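Local structure of FdhC (Acinetobacter nosocomialis, 5KTD) at residues 14-19 with 65-70; 25-30 with 96-101; 90-95 with 126-131. The protein probably acts as a GNAT-family acyltransferase, binding coenzyme A together with a thymidine-diphosphate-linked amino sugar that bears a 3-hydroxybutanoyl group. All coordinates share one frame; numbering follows the deposited sequence.

Interaction 1. Residues 14-19 with 65-70; sequences RLVEEN and YFIIFR. With QUH ([[(2~{R},3~{S},5~{R})-5-[5-methyl-2,4-bis(oxidanylidene)pyrimidin-1-yl]-3-oxidanyl-oxolan-2-yl]methoxy-oxidanyl-phosphoryl] [(2~{R},3~{R},4~{S},5~{S},6~{R})-6-methyl-3,5-bis(oxidanyl)-4-[[(3~{R})-3-oxidanylbutanoyl]amino]oxan-2-yl] hydrogen phosphate), chain C.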
# COMPACT_ATOMS: atom_id res chain seq x y z
N ARG A 14 -8.23 -5.65 -3.55
CA ARG A 14 -8.30 -6.66 -4.63
C ARG A 14 -7.46 -6.24 -5.81
O ARG A 14 -7.26 -5.05 -6.03
CB ARG A 14 -9.73 -6.93 -5.05
CG ARG A 14 -10.44 -5.79 -5.73
CD ARG A 14 -11.16 -6.31 -7.00
NE ARG A 14 -11.85 -5.19 -7.64
CZ ARG A 14 -11.30 -4.32 -8.48
NH1 ARG A 14 -10.02 -4.41 -8.81
NH2 ARG A 14 -12.05 -3.31 -8.96
N LEU A 15 -6.96 -7.22 -6.53
CA LEU A 15 -6.03 -6.93 -7.62
C LEU A 15 -6.64 -6.02 -8.70
O LEU A 15 -7.80 -6.16 -9.07
CB LEU A 15 -5.53 -8.25 -8.22
CG LEU A 15 -4.58 -9.02 -7.34
CD1 LEU A 15 -4.33 -10.45 -7.82
CD2 LEU A 15 -3.28 -8.26 -7.20
N VAL A 16 -5.85 -5.07 -9.17
CA VAL A 16 -6.23 -4.18 -10.25
C VAL A 16 -6.59 -4.96 -11.55
O VAL A 16 -5.90 -5.92 -11.91
CB VAL A 16 -5.08 -3.15 -10.49
CG1 VAL A 16 -5.23 -2.38 -11.81
CG2 VAL A 16 -5.01 -2.22 -9.26
N GLU A 17 -7.68 -4.54 -12.19
CA GLU A 17 -8.04 -5.04 -13.55
C GLU A 17 -8.03 -3.87 -14.53
O GLU A 17 -8.07 -2.70 -14.11
CB GLU A 17 -9.44 -5.66 -13.54
CG GLU A 17 -9.70 -6.87 -12.63
CD GLU A 17 -8.83 -8.09 -12.88
OE1 GLU A 17 -8.66 -8.91 -11.94
OE2 GLU A 17 -8.34 -8.29 -14.00
N GLU A 18 -8.07 -4.15 -15.83
CA GLU A 18 -8.15 -3.07 -16.86
C GLU A 18 -9.29 -2.07 -16.67
O GLU A 18 -9.12 -0.84 -16.88
CB GLU A 18 -8.21 -3.64 -18.28
CG GLU A 18 -6.84 -4.01 -18.78
CD GLU A 18 -6.83 -4.38 -20.25
OE1 GLU A 18 -7.57 -3.72 -21.03
OE2 GLU A 18 -6.06 -5.32 -20.60
N ASN A 19 -10.41 -2.59 -16.22
CA ASN A 19 -11.59 -1.83 -15.95
C ASN A 19 -11.42 -0.80 -14.84
O ASN A 19 -12.24 0.12 -14.73
CB ASN A 19 -12.76 -2.80 -15.64
CG ASN A 19 -14.12 -2.09 -15.48
OD1 ASN A 19 -14.59 -1.76 -14.34
ND2 ASN A 19 -14.76 -1.82 -16.62
N TYR A 65 -0.68 -5.11 -7.70
CA TYR A 65 -1.26 -3.79 -7.68
C TYR A 65 -2.69 -3.97 -7.26
O TYR A 65 -3.38 -4.82 -7.82
CB TYR A 65 -1.18 -3.24 -9.08
CG TYR A 65 -1.49 -1.78 -9.29
CD1 TYR A 65 -1.55 -0.87 -8.25
CD2 TYR A 65 -1.65 -1.28 -10.59
CE1 TYR A 65 -1.79 0.50 -8.51
CE2 TYR A 65 -1.92 0.06 -10.83
CZ TYR A 65 -2.01 0.94 -9.76
OH TYR A 65 -2.25 2.32 -9.98
N PHE A 66 -3.14 -3.19 -6.28
CA PHE A 66 -4.46 -3.39 -5.64
C PHE A 66 -5.27 -2.09 -5.63
O PHE A 66 -4.71 -1.03 -5.38
CB PHE A 66 -4.31 -3.79 -4.18
CG PHE A 66 -3.61 -5.12 -3.98
CD1 PHE A 66 -2.23 -5.20 -3.95
CD2 PHE A 66 -4.33 -6.26 -3.80
CE1 PHE A 66 -1.58 -6.44 -3.80
CE2 PHE A 66 -3.70 -7.50 -3.63
CZ PHE A 66 -2.33 -7.60 -3.62
N ILE A 67 -6.57 -2.24 -5.85
CA ILE A 67 -7.56 -1.23 -5.51
C ILE A 67 -7.89 -1.45 -4.02
O ILE A 67 -8.04 -2.59 -3.61
CB ILE A 67 -8.88 -1.35 -6.29
CG1 ILE A 67 -8.64 -1.22 -7.80
CG2 ILE A 67 -9.88 -0.29 -5.82
CD1 ILE A 67 -7.84 -0.01 -8.23
N ILE A 68 -7.96 -0.35 -3.28
CA ILE A 68 -8.40 -0.32 -1.89
C ILE A 68 -9.89 0.02 -1.88
O ILE A 68 -10.30 0.96 -2.51
CB ILE A 68 -7.65 0.71 -1.04
CG1 ILE A 68 -6.12 0.52 -1.12
CG2 ILE A 68 -8.16 0.59 0.40
CD1 ILE A 68 -5.32 1.67 -0.54
N PHE A 69 -10.65 -0.74 -1.12
CA PHE A 69 -12.11 -0.59 -1.03
C PHE A 69 -12.51 -0.34 0.41
O PHE A 69 -11.89 -0.82 1.31
CB PHE A 69 -12.85 -1.85 -1.50
CG PHE A 69 -12.98 -1.96 -3.02
CD1 PHE A 69 -14.09 -1.43 -3.68
CD2 PHE A 69 -11.97 -2.59 -3.80
CE1 PHE A 69 -14.19 -1.52 -5.06
CE2 PHE A 69 -12.10 -2.70 -5.20
CZ PHE A 69 -13.21 -2.15 -5.81
N ARG A 70 -13.59 0.41 0.55
CA ARG A 70 -14.28 0.64 1.77
C ARG A 70 -15.33 -0.48 1.93
O ARG A 70 -16.17 -0.68 1.03
CB ARG A 70 -14.91 1.98 1.57
CG ARG A 70 -15.59 2.52 2.71
CD ARG A 70 -16.15 3.87 2.32
NE ARG A 70 -16.89 4.14 3.53
CZ ARG A 70 -16.74 5.17 4.34
NH1 ARG A 70 -15.93 6.18 4.07
NH2 ARG A 70 -17.49 5.19 5.44
O1 QUH C . 3.86 5.63 -2.29
C1 QUH C . 5.07 5.55 -2.00
C2 QUH C . 5.61 4.88 -0.79
C3 QUH C . 4.57 4.71 0.28
O2 QUH C . 4.53 5.87 1.14
C4 QUH C . 4.85 3.56 1.21
N1 QUH C . 6.06 6.08 -2.82
C5 QUH C . 5.78 6.56 -4.17
C6 QUH C . 6.57 7.84 -4.46
O3 QUH C . 6.21 8.82 -3.46
C7 QUH C . 6.19 8.31 -5.86
C8 QUH C . 6.87 9.61 -6.26
O4 QUH C . 6.53 7.29 -6.82
C9 QUH C . 6.25 5.56 -5.20
O5 QUH C . 5.72 4.27 -4.99
C10 QUH C . 5.94 6.01 -6.58
O6 QUH C . 4.53 6.03 -6.74
P1 QUH C . 3.92 6.10 -8.17
O7 QUH C . 3.90 7.51 -8.77
O8 QUH C . 2.53 5.42 -8.01
O9 QUH C . 4.53 5.03 -9.20
P2 QUH C . 5.90 5.08 -10.05
O10 QUH C . 6.74 3.92 -9.82
O11 QUH C . 6.66 6.38 -9.80
O12 QUH C . 5.38 4.97 -11.53
C11 QUH C . 6.16 4.58 -12.64
C12 QUH C . 5.53 5.27 -13.83
C13 QUH C . 5.28 6.76 -13.59
O13 QUH C . 5.46 7.48 -14.83
C14 QUH C . 3.79 6.89 -13.27
C15 QUH C . 3.22 5.75 -14.09
O14 QUH C . 4.25 4.71 -14.15
N2 QUH C . 2.02 5.11 -13.58
C16 QUH C . 2.07 4.43 -12.40
C17 QUH C . 0.93 3.75 -11.92
C18 QUH C . 0.92 2.97 -10.62
C19 QUH C . -0.25 3.85 -12.72
O15 QUH C . -1.34 3.26 -12.37
N3 QUH C . -0.27 4.52 -13.88
C20 QUH C . 0.84 5.12 -14.30
O16 QUH C . 0.73 5.75 -15.46
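Val16 lays its CG2 methyl over one face of the Tyr65 ring, with CG2 3.8 Å from the ring centroid, and the same methyl touches Ile67 CD1. With CG1 anti to the backbone N (chi1 166°), CG2 takes the place over the face while CG1 comes only to the CD2 side of the ring. Leu15 makes a second CH-pi contact: its CD2 sits 3.9 Å from the centroid of Phe66, the two side chains running side by side. Arg14 instead crosses Phe69, NE coming to 3.5 Å from CE2 with the guanidinium and ring planes 57° apart, while NH1 packs beside Ile67 CG1. Behind these groups lies the antiparallel pairing of edge strand 11-15 with strand 64-70 in the GNAT sheet. Arg14 and Ile67 form a hydrogen-bonded pair, Leu15 and Phe66 the non-hydrogen-bonded one after it, and Val16 N then gives Tyr65 O a nearly straight bond of 2.8 Å. Arg14 NH1 also donates to Leu15 O at 2.8 Å, from above the carbonyl plane, and a salt bridge to Asp20 holds NH2. Further out, Tyr54 meets the Tyr65 ring edge-to-face. Tyr65 OH donates to the thymine carbonyl O15 of the bound QUH, 2.7 Å away.

Interaction 2. Residues 25-30 with 96-101; sequences CTLRNN and SWILNE. With QUH ([[(2~{R},3~{S},5~{R})-5-[5-methyl-2,4-bis(oxidanylidene)pyrimidin-1-yl]-3-oxidanyl-oxolan-2-yl]methoxy-oxidanyl-phosphoryl] [(2~{R},3~{R},4~{S},5~{S},6~{R})-6-methyl-3,5-bis(oxidanyl)-4-[[(3~{R})-3-oxidanylbutanoyl]amino]oxan-2-yl] hydrogen phosphate), chain C.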
# COMPACT_ATOMS: atom_id res chain seq x y z
N CYS A 25 -7.18 6.77 -13.17
CA CYS A 25 -6.88 8.04 -13.83
C CYS A 25 -7.37 9.20 -12.99
O CYS A 25 -6.66 10.17 -12.80
CB CYS A 25 -7.53 8.17 -15.21
SG CYS A 25 -6.66 7.25 -16.47
N THR A 26 -8.59 9.10 -12.51
CA THR A 26 -9.21 10.19 -11.78
C THR A 26 -8.55 10.42 -10.44
O THR A 26 -8.33 11.56 -10.05
CB THR A 26 -10.70 9.88 -11.58
OG1 THR A 26 -11.29 9.60 -12.87
CG2 THR A 26 -11.40 11.01 -10.88
N LEU A 27 -8.24 9.33 -9.74
CA LEU A 27 -7.48 9.39 -8.52
C LEU A 27 -6.11 10.09 -8.67
O LEU A 27 -5.81 11.07 -7.97
CB LEU A 27 -7.27 7.96 -8.01
CG LEU A 27 -6.71 7.87 -6.61
CD1 LEU A 27 -7.68 8.40 -5.54
CD2 LEU A 27 -6.35 6.39 -6.40
N ARG A 28 -5.34 9.62 -9.66
CA ARG A 28 -3.95 10.07 -9.87
C ARG A 28 -3.88 11.46 -10.48
O ARG A 28 -2.88 12.11 -10.34
CB ARG A 28 -3.20 9.10 -10.74
CG ARG A 28 -2.95 7.76 -10.04
CD ARG A 28 -2.06 6.88 -10.87
NE ARG A 28 -0.71 7.43 -10.94
CZ ARG A 28 0.32 7.12 -10.16
NH1 ARG A 28 0.22 6.20 -9.20
NH2 ARG A 28 1.48 7.77 -10.33
N ASN A 29 -4.98 11.94 -11.06
CA ASN A 29 -5.04 13.31 -11.60
C ASN A 29 -5.81 14.29 -10.74
O ASN A 29 -6.12 15.43 -11.17
CB ASN A 29 -5.59 13.26 -13.00
CG ASN A 29 -4.57 12.74 -13.98
OD1 ASN A 29 -3.64 13.45 -14.33
ND2 ASN A 29 -4.70 11.51 -14.37
N ASN A 30 -6.11 13.85 -9.51
CA ASN A 30 -6.72 14.68 -8.51
C ASN A 30 -5.59 15.52 -7.92
O ASN A 30 -4.65 14.98 -7.34
CB ASN A 30 -7.40 13.79 -7.46
CG ASN A 30 -8.16 14.58 -6.41
OD1 ASN A 30 -7.87 15.74 -6.15
ND2 ASN A 30 -9.10 13.92 -5.76
N SER A 96 2.77 3.69 -4.68
CA SER A 96 1.55 4.03 -5.40
C SER A 96 0.36 4.15 -4.43
O SER A 96 -0.76 3.75 -4.75
CB SER A 96 1.24 3.03 -6.53
OG SER A 96 2.33 2.91 -7.42
N TRP A 97 0.61 4.75 -3.28
CA TRP A 97 -0.28 4.63 -2.12
C TRP A 97 -1.11 5.93 -2.02
O TRP A 97 -0.57 7.00 -1.69
CB TRP A 97 0.54 4.44 -0.89
CG TRP A 97 -0.24 4.11 0.35
CD1 TRP A 97 -1.35 3.31 0.46
CD2 TRP A 97 0.11 4.51 1.66
NE1 TRP A 97 -1.74 3.24 1.79
CE2 TRP A 97 -0.84 3.94 2.54
CE3 TRP A 97 1.15 5.30 2.19
CZ2 TRP A 97 -0.80 4.14 3.90
CZ3 TRP A 97 1.20 5.52 3.56
CH2 TRP A 97 0.20 4.94 4.40
N ILE A 98 -2.39 5.80 -2.34
CA ILE A 98 -3.26 6.92 -2.50
C ILE A 98 -4.61 6.52 -1.91
O ILE A 98 -5.10 5.41 -2.15
CB ILE A 98 -3.49 7.33 -3.96
CG1 ILE A 98 -2.18 7.54 -4.74
CG2 ILE A 98 -4.24 8.64 -3.95
CD1 ILE A 98 -2.33 7.46 -6.25
N LEU A 99 -5.18 7.42 -1.11
CA LEU A 99 -6.54 7.25 -0.58
C LEU A 99 -7.32 8.55 -0.82
O LEU A 99 -6.79 9.64 -0.59
CB LEU A 99 -6.46 6.98 0.91
CG LEU A 99 -5.97 5.63 1.39
CD1 LEU A 99 -5.73 5.64 2.89
CD2 LEU A 99 -6.94 4.51 1.02
N ASN A 100 -8.58 8.46 -1.25
CA ASN A 100 -9.33 9.71 -1.58
C ASN A 100 -10.18 10.14 -0.40
O ASN A 100 -10.13 9.50 0.65
CB ASN A 100 -10.18 9.49 -2.84
CG ASN A 100 -11.21 8.39 -2.69
OD1 ASN A 100 -11.66 8.07 -1.60
ND2 ASN A 100 -11.56 7.77 -3.80
N GLU A 101 -10.93 11.23 -0.58
CA GLU A 101 -11.82 11.79 0.46
C GLU A 101 -12.81 10.78 1.07
O GLU A 101 -13.20 10.97 2.20
CB GLU A 101 -12.68 12.92 -0.14
CG GLU A 101 -12.25 14.34 0.16
CD GLU A 101 -13.23 15.36 -0.42
OE1 GLU A 101 -13.69 15.17 -1.59
OE2 GLU A 101 -13.55 16.36 0.28
O1 QUH C . 3.86 5.63 -2.29
C1 QUH C . 5.07 5.55 -2.00
C2 QUH C . 5.61 4.88 -0.79
C3 QUH C . 4.57 4.71 0.28
O2 QUH C . 4.53 5.87 1.14
C4 QUH C . 4.85 3.56 1.21
N1 QUH C . 6.06 6.08 -2.82
C5 QUH C . 5.78 6.56 -4.17
C6 QUH C . 6.57 7.84 -4.46
O3 QUH C . 6.21 8.82 -3.46
C7 QUH C . 6.19 8.31 -5.86
C8 QUH C . 6.87 9.61 -6.26
O4 QUH C . 6.53 7.29 -6.82
C9 QUH C . 6.25 5.56 -5.20
O5 QUH C . 5.72 4.27 -4.99
C10 QUH C . 5.94 6.01 -6.58
O6 QUH C . 4.53 6.03 -6.74
P1 QUH C . 3.92 6.10 -8.17
O7 QUH C . 3.90 7.51 -8.77
O8 QUH C . 2.53 5.42 -8.01
O9 QUH C . 4.53 5.03 -9.20
P2 QUH C . 5.90 5.08 -10.05
O10 QUH C . 6.74 3.92 -9.82
O11 QUH C . 6.66 6.38 -9.80
O12 QUH C . 5.38 4.97 -11.53
C11 QUH C . 6.16 4.58 -12.64
C12 QUH C . 5.53 5.27 -13.83
C13 QUH C . 5.28 6.76 -13.59
O13 QUH C . 5.46 7.48 -14.83
C14 QUH C . 3.79 6.89 -13.27
C15 QUH C . 3.22 5.75 -14.09
O14 QUH C . 4.25 4.71 -14.15
N2 QUH C . 2.02 5.11 -13.58
C16 QUH C . 2.07 4.43 -12.40
C17 QUH C . 0.93 3.75 -11.92
C18 QUH C . 0.92 2.97 -10.62
C19 QUH C . -0.25 3.85 -12.72
O15 QUH C . -1.34 3.26 -12.37
N3 QUH C . -0.27 4.52 -13.88
C20 QUH C . 0.84 5.12 -14.30
O16 QUH C . 0.73 5.75 -15.46
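Phosphate oxygen O8 of QUH is gripped by both segments: Arg28 NH1 reaches it at 2.7 Å in a nearly straight bond, and Ser96 OG donates to O8 at 2.6 Å. Arg28 adds a second bond, NH2 to O7 of the same phosphate at 2.9 Å, so the guanidinium holds the group by two oxygens, with P1 lying in its plane at the edge. Thymine atom C17 lies over one guanidinium face, toward its rim. The side chain turns at chi3 (68°), which swings the guanidinium from the helix toward the phosphate. Ser40 OG and the carbonyl of Ser38 take further Arg28 hydrogens, and Arg81 NE bonds Ser96 OG; the positive charges of Arg28 and Arg81 would be expected to stabilise the diphosphate.

Ser96 contributes its backbone too, N donating to the sugar oxygen O5 at 3.0 Å. Its phi and psi (49°/40°) are left-handed helical, a break in the extended strand consistent with the bulge common in this strand of GNAT enzymes. Below the polar layer the contact is apolar. Leu27 and Ile98 run antiparallel past one another, Leu27 CG 3.7 Å from Ile98 CG2, and Leu27 CD1 lies 3.8 Å from Asn100 CB. Ile98 CD1 also packs against Arg28 CG.

Helix 21-28 thus rests on one side of strand 91-99, with Leu33 of a loop and Thr79 of strand 75-86 completing the packing around Leu27 and Ile98. Trp97 and Leu99 point the other way, to helix 107-122, while Trp97 O and Leu99 N hydrogen-bond coenzyme A along the strand, as in other GNAT proteins.

Interaction 3. Residues 90-95 with 126-131; sequences KSFCWG and EQSHFE. With QUH ([[(2~{R},3~{S},5~{R})-5-[5-methyl-2,4-bis(oxidanylidene)pyrimidin-1-yl]-3-oxidanyl-oxolan-2-yl]methoxy-oxidanyl-phosphoryl] [(2~{R},3~{R},4~{S},5~{S},6~{R})-6-methyl-3,5-bis(oxidanyl)-4-[[(3~{R})-3-oxidanylbutanoyl]amino]oxan-2-yl] hydrogen phosphate), chain C.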
# COMPACT_ATOMS: atom_id res chain seq x y z
N LYS A 90 15.77 -10.93 0.53
CA LYS A 90 14.56 -10.81 -0.27
C LYS A 90 13.85 -9.48 0.06
O LYS A 90 13.38 -9.29 1.19
CB LYS A 90 13.62 -11.99 -0.01
CG LYS A 90 13.99 -13.29 -0.70
CD LYS A 90 12.76 -14.16 -0.96
CE LYS A 90 12.05 -13.77 -2.24
NZ LYS A 90 10.57 -13.78 -2.08
N SER A 91 13.75 -8.58 -0.92
CA SER A 91 13.17 -7.26 -0.69
C SER A 91 12.14 -6.89 -1.69
O SER A 91 12.20 -7.28 -2.89
CB SER A 91 14.23 -6.19 -0.63
OG SER A 91 14.85 -6.05 -1.87
N PHE A 92 11.12 -6.18 -1.21
CA PHE A 92 10.09 -5.69 -2.09
C PHE A 92 9.92 -4.20 -1.85
O PHE A 92 10.08 -3.74 -0.75
CB PHE A 92 8.76 -6.45 -1.90
CG PHE A 92 7.99 -6.10 -0.63
CD1 PHE A 92 8.26 -6.72 0.56
CD2 PHE A 92 6.93 -5.18 -0.67
CE1 PHE A 92 7.59 -6.40 1.72
CE2 PHE A 92 6.24 -4.87 0.48
CZ PHE A 92 6.55 -5.52 1.68
N CYS A 93 9.62 -3.46 -2.90
CA CYS A 93 9.16 -2.10 -2.73
C CYS A 93 7.62 -2.06 -2.61
O CYS A 93 6.91 -2.92 -3.13
CB CYS A 93 9.66 -1.17 -3.88
SG CYS A 93 11.48 -1.17 -3.95
N TRP A 94 7.12 -1.00 -1.96
CA TRP A 94 5.74 -0.65 -2.07
C TRP A 94 5.52 0.86 -2.17
O TRP A 94 6.41 1.65 -1.89
CB TRP A 94 4.91 -1.27 -0.96
CG TRP A 94 4.96 -0.66 0.42
CD1 TRP A 94 5.92 -0.83 1.37
CD2 TRP A 94 3.91 0.10 1.04
NE1 TRP A 94 5.53 -0.20 2.56
CE2 TRP A 94 4.30 0.35 2.38
CE3 TRP A 94 2.67 0.57 0.59
CZ2 TRP A 94 3.50 1.10 3.27
CZ3 TRP A 94 1.87 1.35 1.49
CH2 TRP A 94 2.29 1.56 2.82
N GLY A 95 4.33 1.20 -2.60
CA GLY A 95 3.98 2.59 -2.88
C GLY A 95 2.79 2.68 -3.78
O GLY A 95 1.86 1.87 -3.64
N GLU A 126 11.83 -10.75 3.04
CA GLU A 126 12.49 -10.41 4.30
C GLU A 126 12.51 -8.93 4.64
O GLU A 126 12.56 -8.56 5.80
CB GLU A 126 13.91 -11.00 4.30
CG GLU A 126 13.93 -12.54 4.35
CD GLU A 126 13.22 -13.14 5.58
OE1 GLU A 126 12.26 -13.95 5.44
OE2 GLU A 126 13.61 -12.79 6.71
N GLN A 127 12.40 -8.09 3.63
CA GLN A 127 12.60 -6.66 3.78
C GLN A 127 11.74 -5.84 2.80
O GLN A 127 11.46 -6.30 1.71
CB GLN A 127 14.10 -6.40 3.58
CG GLN A 127 14.55 -5.16 4.25
CD GLN A 127 16.04 -4.91 4.07
OE1 GLN A 127 16.53 -4.69 2.94
NE2 GLN A 127 16.77 -4.95 5.19
N SER A 128 11.31 -4.64 3.20
CA SER A 128 10.49 -3.80 2.37
C SER A 128 11.24 -2.50 2.16
O SER A 128 11.87 -2.08 3.07
CB SER A 128 9.17 -3.48 3.01
OG SER A 128 8.38 -2.80 2.06
N HIS A 129 11.26 -1.96 0.95
CA HIS A 129 11.91 -0.66 0.70
C HIS A 129 10.88 0.31 0.14
O HIS A 129 10.04 -0.07 -0.61
CB HIS A 129 13.07 -0.75 -0.30
CG HIS A 129 14.19 -1.68 0.10
ND1 HIS A 129 15.13 -2.12 -0.82
CD2 HIS A 129 14.52 -2.28 1.28
CE1 HIS A 129 16.01 -2.91 -0.21
NE2 HIS A 129 15.67 -3.01 1.06
N PHE A 130 10.97 1.58 0.52
CA PHE A 130 10.14 2.59 -0.07
C PHE A 130 10.74 3.97 0.21
O PHE A 130 11.62 4.12 1.04
CB PHE A 130 8.68 2.52 0.46
CG PHE A 130 8.57 2.65 1.93
CD1 PHE A 130 8.61 1.54 2.75
CD2 PHE A 130 8.45 3.92 2.50
CE1 PHE A 130 8.47 1.68 4.12
CE2 PHE A 130 8.31 4.05 3.89
CZ PHE A 130 8.33 2.95 4.67
N GLU A 131 10.20 4.96 -0.46
CA GLU A 131 10.65 6.31 -0.30
C GLU A 131 9.46 7.24 -0.29
O GLU A 131 8.39 6.87 -0.73
CB GLU A 131 11.61 6.70 -1.43
CG GLU A 131 11.06 6.80 -2.83
CD GLU A 131 11.27 5.57 -3.66
OE1 GLU A 131 10.46 5.26 -4.53
OE2 GLU A 131 12.27 4.90 -3.47
O1 QUH C . 3.86 5.63 -2.29
C1 QUH C . 5.07 5.55 -2.00
C2 QUH C . 5.61 4.88 -0.79
C3 QUH C . 4.57 4.71 0.28
O2 QUH C . 4.53 5.87 1.14
C4 QUH C . 4.85 3.56 1.21
N1 QUH C . 6.06 6.08 -2.82
C5 QUH C . 5.78 6.56 -4.17
C6 QUH C . 6.57 7.84 -4.46
O3 QUH C . 6.21 8.82 -3.46
C7 QUH C . 6.19 8.31 -5.86
C8 QUH C . 6.87 9.61 -6.26
O4 QUH C . 6.53 7.29 -6.82
C9 QUH C . 6.25 5.56 -5.20
O5 QUH C . 5.72 4.27 -4.99
C10 QUH C . 5.94 6.01 -6.58
O6 QUH C . 4.53 6.03 -6.74
P1 QUH C . 3.92 6.10 -8.17
O7 QUH C . 3.90 7.51 -8.77
O8 QUH C . 2.53 5.42 -8.01
O9 QUH C . 4.53 5.03 -9.20
P2 QUH C . 5.90 5.08 -10.05
O10 QUH C . 6.74 3.92 -9.82
O11 QUH C . 6.66 6.38 -9.80
O12 QUH C . 5.38 4.97 -11.53
C11 QUH C . 6.16 4.58 -12.64
C12 QUH C . 5.53 5.27 -13.83
C13 QUH C . 5.28 6.76 -13.59
O13 QUH C . 5.46 7.48 -14.83
C14 QUH C . 3.79 6.89 -13.27
C15 QUH C . 3.22 5.75 -14.09
O14 QUH C . 4.25 4.71 -14.15
N2 QUH C . 2.02 5.11 -13.58
C16 QUH C . 2.07 4.43 -12.40
C17 QUH C . 0.93 3.75 -11.92
C18 QUH C . 0.92 2.97 -10.62
C19 QUH C . -0.25 3.85 -12.72
O15 QUH C . -1.34 3.26 -12.37
N3 QUH C . -0.27 4.52 -13.88
C20 QUH C . 0.84 5.12 -14.30
O16 QUH C . 0.73 5.75 -15.46
O HOH W 1 8.44 4.02 -2.80
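Ser128 presses on the Phe92 ring: its CB, 3.9 Å from the centroid, and its OG both lie over one face, and OG also meets the edge of Trp94, where CD1 is 3.2 Å from it. The Trp94 indole carries the terminal methyl C4 of the QUH acyl chain over the centre of one face. Phe130 lies beside Trp94 at an oblique angle, the planes 62° apart, and also borders that methyl, so the two aromatics form part of the pocket for the acyl end. Trp94 CG sits between its backbone N and carbonyl carbon (chi1 77°), which sets the indole alongside Phe130; Tyr116 OH bonds NE1. On the opposite face of the sheet from Phe92 and Ser128, Ser91 CB sits over the His129 ring, toward its rim, and His129 NE2 donates to Gln127 OE1 at 2.7 Å.

The backbones pair in parallel. Lys90 O takes two N-H groups, from Glu126 and Gln127; Phe92 N then bonds Gln127 O, and His129 N reaches Phe92 O at 2.7 Å. The ladder weakens at Trp94 N to His129 O, 3.3 Å. Beyond it a water takes over, donating to Trp94 O and accepting from Glu131 N at 3.1 Å. This opening is consistent with the splayed strand pair of GNAT folds, and QUH enters it: its amide N1 donates to Glu131 O at 3.2 Å.

The contact closes the beta-alpha-beta unit of strand 91-99, helix 107-122 and strand 127-133. Tyr116 of that helix touches Ser128 and Phe130, while strands 75-86 and 157-163 extend the sheet on either side.

All three contacts bear on one sheet and share QUH, each meeting mainly one part of it: interaction 1 the thymine, interaction 2 the sugar-side phosphate and a sugar oxygen, interaction 3 the amide and acyl chain. The division is not strict, for Arg28 of interaction 2 reaches the thymine too. Interactions 1 and 2 are neighbours, their centres about 12 Å apart, and they touch where Ile68 CD1 packs 3.6 Å from Leu99 CD2. Interaction 3 lies across the chain's centre, about 20 Å from interaction 1 and 21 Å from interaction 2, centre to centre. Strand 91-99 links it to interaction 2: Gly95 and Ser96 adjoin, and the strand passes from the acyl pocket to the coenzyme A site at Trp97 and Leu99.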